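PDB 7MQ5: universal stress protein from Pseudomonas aeruginosa UCBPP-PA14, which is of unknown function but belongs to the universal stress protein family, whose members often bind nucleotides and probably support bacterial survival under stress. Local coordinates for residues A[9-14]-A[79-84]; A[18-23]-A[127-132]; A[28-33]-A[92-97]; A[55-60]-A[67-72]; A[83-88]-A[119-124]. All blocks are in the same frame, centred on the assembly; numbering follows the deposited sequence. Where two conformers were deposited one is given.

Interaction 1: residues A[9-14]-A[79-84]; sequences SILVVI and QTIIAE
Leu11 is the first residue of strand 9-13 to touch 79-84, and its two methyls do different jobs. CD2 comes down on the backbone of Ile81, 3.4 Å from Ile81 O, and also touches the Ile81 side chain, with Leu11 CD2 3.8 Å from Ile81 CG2; here the side chains cross obliquely. CD1 lies against the aliphatic part of Glu84, 3.9 Å from Glu84 CG, the two chains running at about a right angle. With CG anti to the backbone N, the chi1 of -179° carries the branched end of Leu11 out to the helix. Two residues on, Val13 offers CG2, which packs 3.9 Å from Ile81 CD1, so Ile81 touches both strand residues. Glu84 gives the strand only its methylene: a bend at chi2 (74°) turns the carboxylate off to one side, where OE2 is gripped by His39 NE2 and Asn70 ND2. For a buried acid, these two partners are consistent with a charged carboxylate. Strand and helix run nearly antiparallel, their axes 9.8 Å apart. Leu11 and Val13 look to this helix, whereas Ile10 and Val12 pack on helix 22-34 across the other face of the sheet. Strand 9-13 is thus an inner strand of a three-layer alpha/beta/alpha fold, hydrogen-bonded between strands 37-43 and 92-96.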
# COMPACT_ATOMS: atom_id res chain seq x y z
N SER A 9 -8.33 1.50 -12.82
CA SER A 9 -9.44 0.82 -12.10
C SER A 9 -8.91 0.32 -10.76
O SER A 9 -7.74 -0.10 -10.66
CB SER A 9 -10.12 -0.26 -12.91
OG SER A 9 -9.30 -1.39 -13.10
N ILE A 10 -9.78 0.43 -9.77
CA ILE A 10 -9.47 0.05 -8.37
C ILE A 10 -10.44 -1.03 -7.93
O ILE A 10 -11.67 -0.84 -8.09
CB ILE A 10 -9.58 1.28 -7.46
CG1 ILE A 10 -8.61 2.38 -7.90
CG2 ILE A 10 -9.40 0.89 -6.01
CD1 ILE A 10 -8.80 3.68 -7.16
N LEU A 11 -9.90 -2.13 -7.43
CA LEU A 11 -10.74 -3.18 -6.81
C LEU A 11 -10.98 -2.79 -5.35
O LEU A 11 -9.99 -2.61 -4.59
CB LEU A 11 -10.05 -4.53 -6.91
CG LEU A 11 -10.83 -5.70 -6.33
CD1 LEU A 11 -12.14 -5.90 -7.08
CD2 LEU A 11 -9.99 -6.97 -6.37
N VAL A 12 -12.25 -2.63 -4.97
CA VAL A 12 -12.63 -2.25 -3.59
C VAL A 12 -13.28 -3.46 -2.93
O VAL A 12 -14.34 -3.90 -3.40
CB VAL A 12 -13.58 -1.04 -3.59
CG1 VAL A 12 -13.83 -0.55 -2.18
CG2 VAL A 12 -13.08 0.09 -4.47
N VAL A 13 -12.64 -3.99 -1.91
CA VAL A 13 -13.22 -5.14 -1.17
C VAL A 13 -14.24 -4.59 -0.18
O VAL A 13 -13.87 -3.82 0.72
CB VAL A 13 -12.12 -5.95 -0.48
CG1 VAL A 13 -12.73 -7.11 0.30
CG2 VAL A 13 -11.11 -6.45 -1.49
N ILE A 14 -15.50 -4.98 -0.37
CA ILE A 14 -16.65 -4.52 0.45
C ILE A 14 -17.01 -5.61 1.46
O ILE A 14 -17.27 -6.74 1.04
CB ILE A 14 -17.86 -4.19 -0.46
CG1 ILE A 14 -17.55 -3.09 -1.48
CG2 ILE A 14 -19.09 -3.84 0.38
CD1 ILE A 14 -17.24 -1.73 -0.88
N GLN A 79 -7.89 -15.62 -2.65
CA GLN A 79 -7.95 -16.10 -4.06
C GLN A 79 -9.12 -15.45 -4.80
O GLN A 79 -8.97 -15.14 -6.00
CB GLN A 79 -8.03 -17.62 -4.08
CG GLN A 79 -6.69 -18.26 -3.77
CD GLN A 79 -6.80 -19.75 -3.62
OE1 GLN A 79 -6.36 -20.51 -4.48
NE2 GLN A 79 -7.46 -20.18 -2.55
N THR A 80 -10.24 -15.22 -4.11
CA THR A 80 -11.40 -14.57 -4.75
C THR A 80 -11.02 -13.14 -5.15
O THR A 80 -11.32 -12.70 -6.28
CB THR A 80 -12.62 -14.59 -3.82
OG1 THR A 80 -12.94 -15.94 -3.49
CG2 THR A 80 -13.81 -13.92 -4.44
N ILE A 81 -10.34 -12.44 -4.25
CA ILE A 81 -9.90 -11.05 -4.53
C ILE A 81 -8.93 -11.03 -5.71
O ILE A 81 -9.11 -10.20 -6.63
CB ILE A 81 -9.27 -10.44 -3.27
CG1 ILE A 81 -10.30 -10.35 -2.15
CG2 ILE A 81 -8.65 -9.09 -3.57
CD1 ILE A 81 -9.73 -10.05 -0.79
N ILE A 82 -7.90 -11.88 -5.70
CA ILE A 82 -6.92 -11.85 -6.82
C ILE A 82 -7.60 -12.27 -8.13
O ILE A 82 -7.32 -11.64 -9.17
CB ILE A 82 -5.67 -12.68 -6.47
CG1 ILE A 82 -4.91 -12.00 -5.33
CG2 ILE A 82 -4.80 -12.91 -7.69
CD1 ILE A 82 -3.82 -12.84 -4.71
N ALA A 83 -8.50 -13.26 -8.10
CA ALA A 83 -9.18 -13.65 -9.36
C ALA A 83 -9.98 -12.45 -9.89
O ALA A 83 -10.05 -12.27 -11.13
CB ALA A 83 -10.06 -14.85 -9.14
N GLU A 84 -10.60 -11.68 -9.01
CA GLU A 84 -11.39 -10.51 -9.47
C GLU A 84 -10.46 -9.44 -10.04
O GLU A 84 -10.80 -8.80 -11.06
CB GLU A 84 -12.25 -9.95 -8.34
CG GLU A 84 -13.43 -9.16 -8.86
CD GLU A 84 -14.54 -10.01 -9.45
OE1 GLU A 84 -14.43 -11.27 -9.45
OE2 GLU A 84 -15.53 -9.41 -9.90

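Interaction 2: residues A[18-23]-A[127-132]; sequences QLEGLA and KTARPW
The backbones come nearest at Leu22 and Ala129, whose CA atoms are 6.6 Å apart, where the start of helix 22-34 passes the loop that leaves strand 123-126. Leu22 lays its branched end over the loop backbone rather than into a side chain: its CG is 3.8 Å from Thr128 O, and Leu22 CG and CD1 are each 4.0 Å from Ala129 CA. The methyl of Ala129 meets Leu22 CD2 at 4.1 Å and, nearer the surface, the carboxylate of Glu20, with Glu20 OE2 3.4 Å from Ala129 CB. The other carboxylate oxygen of Glu20 is held by Gln96 NE2, while Gln96 OE1 takes the N-H of Leu22, just after the N-cap residue Gly21. The loop is kept in shape by an ST turn: Thr128 OG1 accepts from Arg130 N at 3.2 Å, nearly straight at 170°. The same oxygen takes a second bond from the side chain, Arg130 NE to Thr128 OG1 at 3.1 Å, bent to 145° and tilted out of the guanidinium plane. Beyond NE, the guanidinium reaches the second half of the chain, through a salt bridge from NH1 to Asp237 and a hydrogen bond from NH2 to Ala238 O.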
# COMPACT_ATOMS: atom_id res chain seq x y z
N GLN A 18 -19.53 -5.44 8.72
CA GLN A 18 -18.71 -4.58 9.63
C GLN A 18 -19.38 -3.20 9.76
O GLN A 18 -20.17 -2.84 8.88
CB GLN A 18 -17.28 -4.50 9.09
CG GLN A 18 -16.54 -5.83 9.11
CD GLN A 18 -16.09 -6.27 10.48
OE1 GLN A 18 -16.21 -5.55 11.47
NE2 GLN A 18 -15.53 -7.48 10.56
N LEU A 19 -19.03 -2.44 10.80
CA LEU A 19 -19.65 -1.10 11.01
C LEU A 19 -18.81 0.03 10.41
O LEU A 19 -19.24 1.20 10.51
CB LEU A 19 -19.88 -0.87 12.51
CG LEU A 19 -20.87 -1.82 13.16
CD1 LEU A 19 -21.26 -1.28 14.52
CD2 LEU A 19 -22.11 -2.01 12.30
N GLU A 20 -17.64 -0.31 9.88
CA GLU A 20 -16.81 0.68 9.15
C GLU A 20 -16.75 0.26 7.69
O GLU A 20 -16.97 -0.95 7.40
CB GLU A 20 -15.41 0.81 9.75
CG GLU A 20 -15.38 1.48 11.12
CD GLU A 20 -13.98 1.80 11.61
OE1 GLU A 20 -13.05 1.08 11.20
OE2 GLU A 20 -13.81 2.78 12.36
N GLY A 21 -16.56 1.23 6.81
CA GLY A 21 -16.41 0.98 5.37
C GLY A 21 -15.25 1.81 4.86
O GLY A 21 -15.45 2.59 3.93
N LEU A 22 -14.07 1.61 5.44
CA LEU A 22 -12.96 2.51 5.05
C LEU A 22 -12.45 2.17 3.64
O LEU A 22 -11.90 3.08 3.02
CB LEU A 22 -11.82 2.50 6.08
CG LEU A 22 -11.91 3.54 7.20
CD1 LEU A 22 -11.89 4.97 6.66
CD2 LEU A 22 -13.14 3.35 8.04
N ALA A 23 -12.57 0.93 3.18
CA ALA A 23 -12.05 0.64 1.81
C ALA A 23 -12.76 1.54 0.79
O ALA A 23 -12.09 2.18 -0.04
CB ALA A 23 -12.19 -0.82 1.47
N LYS A 127 -5.87 0.63 7.82
CA LYS A 127 -5.76 0.21 9.24
C LYS A 127 -6.28 1.27 10.20
O LYS A 127 -6.35 0.97 11.41
CB LYS A 127 -4.31 -0.14 9.59
CG LYS A 127 -3.69 -1.23 8.72
CD LYS A 127 -2.33 -1.69 9.21
CE LYS A 127 -2.43 -2.61 10.40
NZ LYS A 127 -1.10 -3.01 10.91
N THR A 128 -6.59 2.47 9.72
CA THR A 128 -7.07 3.55 10.61
C THR A 128 -8.35 4.14 10.02
O THR A 128 -8.52 4.08 8.79
CB THR A 128 -6.01 4.64 10.81
OG1 THR A 128 -6.53 5.62 11.72
CG2 THR A 128 -5.58 5.32 9.53
N ALA A 129 -9.21 4.67 10.87
CA ALA A 129 -10.44 5.35 10.39
C ALA A 129 -10.18 6.84 10.19
O ALA A 129 -11.08 7.53 9.70
CB ALA A 129 -11.57 5.13 11.37
N ARG A 130 -8.99 7.31 10.57
CA ARG A 130 -8.70 8.76 10.39
C ARG A 130 -8.79 9.12 8.91
O ARG A 130 -8.34 8.37 8.06
CB ARG A 130 -7.31 9.08 10.91
CG ARG A 130 -7.16 8.99 12.42
CD ARG A 130 -5.72 9.27 12.78
NE ARG A 130 -4.87 8.12 12.48
CZ ARG A 130 -3.61 8.18 12.04
NH1 ARG A 130 -3.07 9.35 11.73
NH2 ARG A 130 -2.93 7.07 11.83
N PRO A 131 -9.36 10.30 8.56
CA PRO A 131 -9.38 10.73 7.17
C PRO A 131 -7.96 11.01 6.66
O PRO A 131 -7.10 11.40 7.42
CB PRO A 131 -10.21 12.02 7.20
CG PRO A 131 -10.08 12.52 8.62
CD PRO A 131 -10.01 11.26 9.47
N TRP A 132 -7.73 10.80 5.37
CA TRP A 132 -6.41 11.16 4.79
C TRP A 132 -6.25 12.67 4.68
O TRP A 132 -5.11 13.14 4.78
CB TRP A 132 -6.28 10.56 3.40
CG TRP A 132 -5.99 9.11 3.38
CD1 TRP A 132 -6.05 8.21 4.40
CD2 TRP A 132 -5.68 8.35 2.20
NE1 TRP A 132 -5.72 6.96 3.95
CE2 TRP A 132 -5.52 7.01 2.60
CE3 TRP A 132 -5.52 8.68 0.85
CZ2 TRP A 132 -5.19 6.00 1.69
CZ3 TRP A 132 -5.19 7.68 -0.04
CH2 TRP A 132 -5.04 6.36 0.38

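Interaction 3: residues A[28-33]-A[92-97]; sequences QLIAGV and LIIKQH
Lys95 NZ is gripped by the carbonyl of its own neighbour, Gln96 O at 3.2 Å, and by a salt bridge to Asp112. It lies on one face of strand 92-96, while Leu92 and Ile94 on the other face meet Ile30 of helix 22-34. In the bond to Gln96 O the donor is tilted 32° from the carbonyl plane. Between 28-33 and 92-97 the contact is purely hydrocarbon. There a single methyl carries it: Ile30 CD1 touches Ile94 CD1 at 4.1 Å, the two side chains reaching toward each other tip to tip. A second, looser touch joins the same Ile30 CD1 to Leu92 CD2 at 4.4 Å. In Ile30, CG1 stands anti to the carbonyl carbon (chi1 -64°) and the chain then runs on extended, which carries CD1 far out from the helix. The pair spans a separation of 10.9 Å between Ile30 CA and Ile94 CA. Ile10 of the adjacent strand touches Ile30, Leu92 and Ile94, so the methyl ends belong to a larger buried cluster. Leu124, on the other neighbouring strand, packs on Ile94 as well. A helix packed on the aliphatic face of a parallel sheet is typical of the Rossmann-like alpha/beta fold of universal stress proteins.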
# COMPACT_ATOMS: atom_id res chain seq x y z
N GLN A 28 -13.25 6.34 -2.80
CA GLN A 28 -13.98 7.57 -3.24
C GLN A 28 -13.03 8.77 -3.22
O GLN A 28 -13.12 9.62 -4.12
CB GLN A 28 -15.18 7.84 -2.33
CG GLN A 28 -16.35 6.90 -2.57
CD GLN A 28 -17.39 7.15 -1.51
OE1 GLN A 28 -17.24 6.73 -0.36
NE2 GLN A 28 -18.42 7.90 -1.86
N LEU A 29 -12.16 8.85 -2.23
CA LEU A 29 -11.24 10.02 -2.17
C LEU A 29 -10.30 9.97 -3.38
O LEU A 29 -10.16 10.99 -4.08
CB LEU A 29 -10.45 10.00 -0.87
CG LEU A 29 -9.52 11.19 -0.67
CD1 LEU A 29 -10.32 12.46 -0.46
CD2 LEU A 29 -8.59 10.96 0.51
N ILE A 30 -9.71 8.81 -3.62
CA ILE A 30 -8.74 8.67 -4.74
C ILE A 30 -9.45 8.93 -6.08
O ILE A 30 -8.99 9.78 -6.85
CB ILE A 30 -8.09 7.27 -4.70
CG1 ILE A 30 -7.24 7.08 -3.44
CG2 ILE A 30 -7.29 7.03 -5.96
CD1 ILE A 30 -6.95 5.62 -3.13
N ALA A 31 -10.56 8.21 -6.32
CA ALA A 31 -11.23 8.30 -7.64
C ALA A 31 -11.88 9.67 -7.84
O ALA A 31 -12.10 10.05 -9.00
CB ALA A 31 -12.21 7.17 -7.80
N GLY A 32 -12.18 10.38 -6.75
CA GLY A 32 -12.76 11.73 -6.89
C GLY A 32 -11.79 12.66 -7.58
O GLY A 32 -12.26 13.63 -8.23
N VAL A 33 -10.50 12.37 -7.46
CA VAL A 33 -9.41 13.16 -8.11
C VAL A 33 -8.95 12.48 -9.40
O VAL A 33 -8.86 13.17 -10.43
CB VAL A 33 -8.24 13.36 -7.13
CG1 VAL A 33 -7.02 13.97 -7.81
CG2 VAL A 33 -8.66 14.21 -5.95
N LEU A 92 -4.98 -1.53 -8.52
CA LEU A 92 -4.88 -1.33 -7.06
C LEU A 92 -5.99 -2.15 -6.42
O LEU A 92 -7.09 -2.19 -6.97
CB LEU A 92 -5.07 0.16 -6.72
CG LEU A 92 -5.13 0.53 -5.24
CD1 LEU A 92 -3.81 0.26 -4.52
CD2 LEU A 92 -5.51 2.00 -5.09
N ILE A 93 -5.67 -2.79 -5.31
CA ILE A 93 -6.67 -3.46 -4.44
C ILE A 93 -6.72 -2.67 -3.13
O ILE A 93 -5.65 -2.42 -2.56
CB ILE A 93 -6.29 -4.92 -4.18
CG1 ILE A 93 -6.25 -5.73 -5.48
CG2 ILE A 93 -7.22 -5.55 -3.15
CD1 ILE A 93 -5.59 -7.08 -5.35
N ILE A 94 -7.92 -2.31 -2.69
CA ILE A 94 -8.10 -1.64 -1.38
C ILE A 94 -8.91 -2.60 -0.49
O ILE A 94 -10.02 -3.02 -0.88
CB ILE A 94 -8.79 -0.28 -1.48
CG1 ILE A 94 -8.07 0.64 -2.48
CG2 ILE A 94 -8.91 0.35 -0.10
CD1 ILE A 94 -8.71 2.00 -2.61
N LYS A 95 -8.34 -2.92 0.67
CA LYS A 95 -9.04 -3.80 1.63
C LYS A 95 -8.82 -3.26 3.04
O LYS A 95 -7.68 -2.88 3.39
CB LYS A 95 -8.52 -5.23 1.52
CG LYS A 95 -9.27 -6.16 2.46
CD LYS A 95 -8.93 -7.62 2.35
CE LYS A 95 -9.68 -8.44 3.39
NZ LYS A 95 -9.28 -8.09 4.78
N GLN A 96 -9.87 -3.27 3.84
CA GLN A 96 -9.74 -2.85 5.25
C GLN A 96 -9.27 -4.02 6.11
O GLN A 96 -9.74 -5.16 5.95
CB GLN A 96 -11.07 -2.30 5.76
CG GLN A 96 -11.00 -1.89 7.23
CD GLN A 96 -12.15 -1.03 7.69
OE1 GLN A 96 -13.12 -0.76 6.96
NE2 GLN A 96 -12.06 -0.60 8.93
N HIS A 97 -8.35 -3.71 7.01
CA HIS A 97 -7.83 -4.67 8.01
C HIS A 97 -8.81 -4.80 9.17
O HIS A 97 -9.20 -3.77 9.74
CB HIS A 97 -6.49 -4.17 8.52
CG HIS A 97 -6.00 -4.89 9.72
ND1 HIS A 97 -5.73 -4.23 10.90
CD2 HIS A 97 -5.72 -6.19 9.92
CE1 HIS A 97 -5.30 -5.11 11.79
NE2 HIS A 97 -5.28 -6.32 11.20

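Interaction 4: residues A[55-60]-A[67-72]; sequences DLAQEL and VSTNQA
This is apolar helix-on-sheet packing at one border of the fold: Ala57 and Leu60 of helix 50-62 lie against Val67 and Thr69 of strand 67-72, the outermost strand on this side of the sheet. The short segments run almost exactly antiparallel, 172° between their directions, with axes 8.4 Å apart. The small side chain of Ala57 is consistent with so close an approach; the CA atoms of Ala57 and Val67 are only 6.0 Å apart. The Ala57 methyl sits over two strand residues at once, with Ala57 CB 3.7 Å from Thr69 CG2 and 4.0 Å from Val67 CG1. The other branch of Val67 serves the next turn of the helix, its CG2 meeting Leu60 CB at 3.7 Å. Helix and strand are the second and third elements of a beta-alpha-beta crossover that starts at strand 37-43, and Val67 and Leu60 both go on to pack on Leu40 of that first strand. Leu60 touches the edge strand mainly through CB, its branched end passing on toward Leu24 and Gln28 of helix 22-34. In Thr69, chi1 of 68° sets OG1 between the backbone N and the carbonyl carbon, and CG2 is thereby the branch turned to the helix. Ser68, on the other face of the strand, hydrogen-bonds through OG to His37 and His39, and toward the strand's far end the Gln71 amide is held by the backbone at Glu44, Arg47 and His49, in the connection leading from strand 37-43 to helix 50-62.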
# COMPACT_ATOMS: atom_id res chain seq x y z
N ASP A 55 -27.85 -0.92 -5.35
CA ASP A 55 -28.23 0.36 -4.70
C ASP A 55 -26.97 1.19 -4.44
O ASP A 55 -26.97 2.40 -4.73
CB ASP A 55 -29.04 0.11 -3.42
CG ASP A 55 -30.46 -0.40 -3.65
OD1 ASP A 55 -30.96 -0.29 -4.79
OD2 ASP A 55 -31.05 -0.90 -2.68
N LEU A 56 -25.92 0.55 -3.94
CA LEU A 56 -24.64 1.24 -3.67
C LEU A 56 -24.03 1.79 -4.98
O LEU A 56 -23.62 2.96 -5.01
CB LEU A 56 -23.72 0.25 -2.96
CG LEU A 56 -22.36 0.78 -2.52
CD1 LEU A 56 -22.51 2.07 -1.70
CD2 LEU A 56 -21.61 -0.28 -1.74
N ALA A 57 -24.01 0.98 -6.03
CA ALA A 57 -23.48 1.44 -7.34
C ALA A 57 -24.30 2.64 -7.85
O ALA A 57 -23.69 3.60 -8.34
CB ALA A 57 -23.49 0.31 -8.32
N GLN A 58 -25.63 2.59 -7.72
CA GLN A 58 -26.50 3.69 -8.21
C GLN A 58 -26.15 4.99 -7.48
O GLN A 58 -26.04 6.04 -8.14
CB GLN A 58 -27.98 3.36 -7.99
CG GLN A 58 -28.95 4.46 -8.41
CD GLN A 58 -30.37 4.16 -8.02
OE1 GLN A 58 -30.72 3.05 -7.62
NE2 GLN A 58 -31.23 5.17 -8.14
N GLU A 59 -25.96 4.92 -6.17
CA GLU A 59 -25.66 6.13 -5.36
C GLU A 59 -24.31 6.71 -5.81
O GLU A 59 -24.20 7.93 -5.95
CB GLU A 59 -25.65 5.79 -3.87
CG GLU A 59 -27.02 5.50 -3.30
CD GLU A 59 -27.05 5.34 -1.79
OE1 GLU A 59 -28.05 4.79 -1.27
OE2 GLU A 59 -26.08 5.78 -1.13
N LEU A 60 -23.32 5.85 -6.03
CA LEU A 60 -21.97 6.33 -6.43
C LEU A 60 -22.02 6.91 -7.85
O LEU A 60 -21.36 7.91 -8.10
CB LEU A 60 -20.98 5.17 -6.31
CG LEU A 60 -20.67 4.71 -4.88
CD1 LEU A 60 -20.04 3.32 -4.89
CD2 LEU A 60 -19.78 5.71 -4.16
N VAL A 67 -18.61 2.98 -11.90
CA VAL A 67 -18.69 1.86 -10.93
C VAL A 67 -19.23 0.58 -11.58
O VAL A 67 -20.17 0.65 -12.37
CB VAL A 67 -19.62 2.23 -9.76
CG1 VAL A 67 -19.61 1.17 -8.67
CG2 VAL A 67 -19.29 3.60 -9.19
N SER A 68 -18.65 -0.54 -11.19
CA SER A 68 -19.19 -1.89 -11.50
C SER A 68 -19.14 -2.67 -10.19
O SER A 68 -18.43 -2.27 -9.24
CB SER A 68 -18.46 -2.60 -12.62
OG SER A 68 -17.07 -2.72 -12.35
N THR A 69 -19.92 -3.74 -10.10
CA THR A 69 -19.99 -4.53 -8.85
C THR A 69 -20.04 -6.01 -9.19
O THR A 69 -20.47 -6.40 -10.31
CB THR A 69 -21.23 -4.19 -8.01
OG1 THR A 69 -22.42 -4.62 -8.68
CG2 THR A 69 -21.38 -2.72 -7.69
N ASN A 70 -19.66 -6.81 -8.22
CA ASN A 70 -19.79 -8.27 -8.37
C ASN A 70 -19.72 -8.94 -7.00
O ASN A 70 -19.10 -8.40 -6.08
CB ASN A 70 -18.70 -8.85 -9.27
CG ASN A 70 -19.00 -10.27 -9.70
OD1 ASN A 70 -20.16 -10.64 -9.92
ND2 ASN A 70 -17.96 -11.06 -9.87
N GLN A 71 -20.36 -10.08 -6.91
CA GLN A 71 -20.26 -10.97 -5.75
C GLN A 71 -19.64 -12.27 -6.28
O GLN A 71 -20.11 -12.76 -7.31
CB GLN A 71 -21.62 -11.22 -5.11
CG GLN A 71 -21.53 -12.16 -3.93
CD GLN A 71 -22.84 -12.35 -3.21
OE1 GLN A 71 -23.81 -11.62 -3.45
NE2 GLN A 71 -22.87 -13.32 -2.32
N ALA A 72 -18.62 -12.77 -5.60
CA ALA A 72 -17.93 -13.99 -6.06
C ALA A 72 -17.39 -14.76 -4.87
O ALA A 72 -17.29 -14.22 -3.75
CB ALA A 72 -16.80 -13.59 -6.98

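Interaction 5: residues A[83-88]-A[119-124]; sequences AEQQAE and APCPVL
The turn Pro120-Cys121, which closes the beta-alpha-beta crossover from strand 92-96 through helix 110-118 to strand 123-126, packs on Gln85 and Gln86 near the end of helix 77-88. The proline ring is met by both glutamine amides. Gln85 OE1 lies 3.4 Å from Pro120 CG, and Gln86 NE2 is 3.5 Å from the same carbon. These two polar atoms are also joined to each other: Gln86 NE2 donates to Gln85 OE1 at 2.9 Å with an N-H...O angle of 162°, the acceptor lying in the amide plane of Gln86. The side chains of Gln85 and Pro120 run alongside each other, pointing opposite ways, while Gln86 comes in obliquely. Further bonds fix the amides. Gln85 NE2 gives to Cys90 O, just beyond the helix, and this buried amide is therefore tied at both its oxygen and its nitrogen. Gln86 bonds through NE2 to Glu284 and through OE1 to Ser288, just beyond helix 277-287, which also covers Pro120 through Leu283, Glu284 and Ala287. Gln85 leaves the helix with CG anti to the backbone N (chi1 179°) and then bends at chi2, which brings its CG methylene to the turn. There Cys121, its sulfur directed to the helix, sets SG 3.8 Å from Gln85 CG.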
# COMPACT_ATOMS: atom_id res chain seq x y z
N ALA A 83 -8.50 -13.26 -8.10
CA ALA A 83 -9.18 -13.65 -9.36
C ALA A 83 -9.98 -12.45 -9.89
O ALA A 83 -10.05 -12.27 -11.13
CB ALA A 83 -10.06 -14.85 -9.14
N GLU A 84 -10.60 -11.68 -9.01
CA GLU A 84 -11.39 -10.51 -9.47
C GLU A 84 -10.46 -9.44 -10.04
O GLU A 84 -10.80 -8.80 -11.06
CB GLU A 84 -12.25 -9.95 -8.34
CG GLU A 84 -13.43 -9.16 -8.86
CD GLU A 84 -14.54 -10.01 -9.45
OE1 GLU A 84 -14.43 -11.27 -9.45
OE2 GLU A 84 -15.53 -9.41 -9.90
N GLN A 85 -9.32 -9.20 -9.39
CA GLN A 85 -8.32 -8.24 -9.91
C GLN A 85 -7.89 -8.66 -11.32
O GLN A 85 -7.74 -7.78 -12.20
CB GLN A 85 -7.14 -8.19 -8.94
CG GLN A 85 -6.03 -7.24 -9.38
CD GLN A 85 -5.02 -7.87 -10.30
OE1 GLN A 85 -4.76 -9.08 -10.25
NE2 GLN A 85 -4.38 -7.05 -11.12
N GLN A 86 -7.70 -9.95 -11.53
CA GLN A 86 -7.28 -10.45 -12.87
C GLN A 86 -8.40 -10.25 -13.90
O GLN A 86 -8.11 -9.77 -15.01
CB GLN A 86 -6.89 -11.93 -12.75
CG GLN A 86 -5.58 -12.14 -12.00
CD GLN A 86 -4.43 -11.71 -12.86
OE1 GLN A 86 -4.17 -12.28 -13.92
NE2 GLN A 86 -3.72 -10.68 -12.42
N ALA A 87 -9.63 -10.59 -13.53
CA ALA A 87 -10.77 -10.49 -14.47
C ALA A 87 -11.03 -9.04 -14.87
O ALA A 87 -11.32 -8.78 -16.06
CB ALA A 87 -12.01 -11.06 -13.82
N GLU A 88 -10.91 -8.11 -13.93
CA GLU A 88 -11.26 -6.69 -14.17
C GLU A 88 -10.04 -5.85 -14.54
O GLU A 88 -10.23 -4.69 -14.96
CB GLU A 88 -11.99 -6.18 -12.92
CG GLU A 88 -13.30 -6.89 -12.67
CD GLU A 88 -14.37 -6.61 -13.71
OE1 GLU A 88 -14.30 -5.54 -14.35
OE2 GLU A 88 -15.24 -7.46 -13.90
N ALA A 119 -0.66 -10.83 -4.47
CA ALA A 119 -1.30 -9.82 -5.34
C ALA A 119 -0.30 -9.29 -6.36
O ALA A 119 0.75 -8.78 -5.97
CB ALA A 119 -1.87 -8.71 -4.52
N PRO A 120 -0.64 -9.31 -7.67
CA PRO A 120 0.29 -8.81 -8.68
C PRO A 120 0.08 -7.33 -9.00
O PRO A 120 0.17 -6.90 -10.14
CB PRO A 120 -0.05 -9.71 -9.88
CG PRO A 120 -1.53 -9.93 -9.75
CD PRO A 120 -1.80 -10.01 -8.26
N CYS A 121 -0.17 -6.55 -7.95
CA CYS A 121 -0.41 -5.11 -8.07
C CYS A 121 -0.28 -4.49 -6.69
O CYS A 121 -0.24 -5.22 -5.69
CB CYS A 121 -1.81 -4.83 -8.62
SG CYS A 121 -3.17 -5.44 -7.58
N PRO A 122 -0.22 -3.15 -6.60
CA PRO A 122 -0.25 -2.46 -5.32
C PRO A 122 -1.48 -2.85 -4.49
O PRO A 122 -2.57 -3.03 -5.04
CB PRO A 122 -0.30 -0.98 -5.73
CG PRO A 122 0.43 -0.94 -7.05
CD PRO A 122 0.02 -2.22 -7.73
N VAL A 123 -1.28 -3.00 -3.19
CA VAL A 123 -2.38 -3.28 -2.24
C VAL A 123 -2.37 -2.21 -1.16
O VAL A 123 -1.32 -2.00 -0.53
CB VAL A 123 -2.27 -4.66 -1.59
CG1 VAL A 123 -3.41 -4.87 -0.60
CG2 VAL A 123 -2.27 -5.77 -2.63
N LEU A 124 -3.51 -1.55 -0.97
CA LEU A 124 -3.71 -0.60 0.13
C LEU A 124 -4.51 -1.31 1.22
O LEU A 124 -5.67 -1.66 1.01
CB LEU A 124 -4.47 0.63 -0.37
CG LEU A 124 -4.85 1.65 0.69
CD1 LEU A 124 -3.62 2.24 1.37
CD2 LEU A 124 -5.71 2.74 0.09

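How the interactions relate
Interactions 1, 3 and 5 share the core of the sheet. Strand 9-13 binds strand 92-96 through Leu11 N to Leu92 O (2.9 Å) and Leu11 O to Ile94 N (2.8 Å), and strand 92-96 in turn binds strand 123-126 through Ile93 O to Leu124 N (2.8 Å). Interactions 1 and 5, centres 6 Å apart, use overlapping parts of helix 77-88 on one face, sharing Ala83 and Glu84; interaction 3 covers the other face. Interaction 4 lies at the sheet border, connected to interaction 1 by Asn70 ND2 to Glu84 OE2 (2.9 Å). Interaction 2 joins interaction 3 through the Gln96 amide, with Gln96 OE1 3.0 Å from Leu22 N.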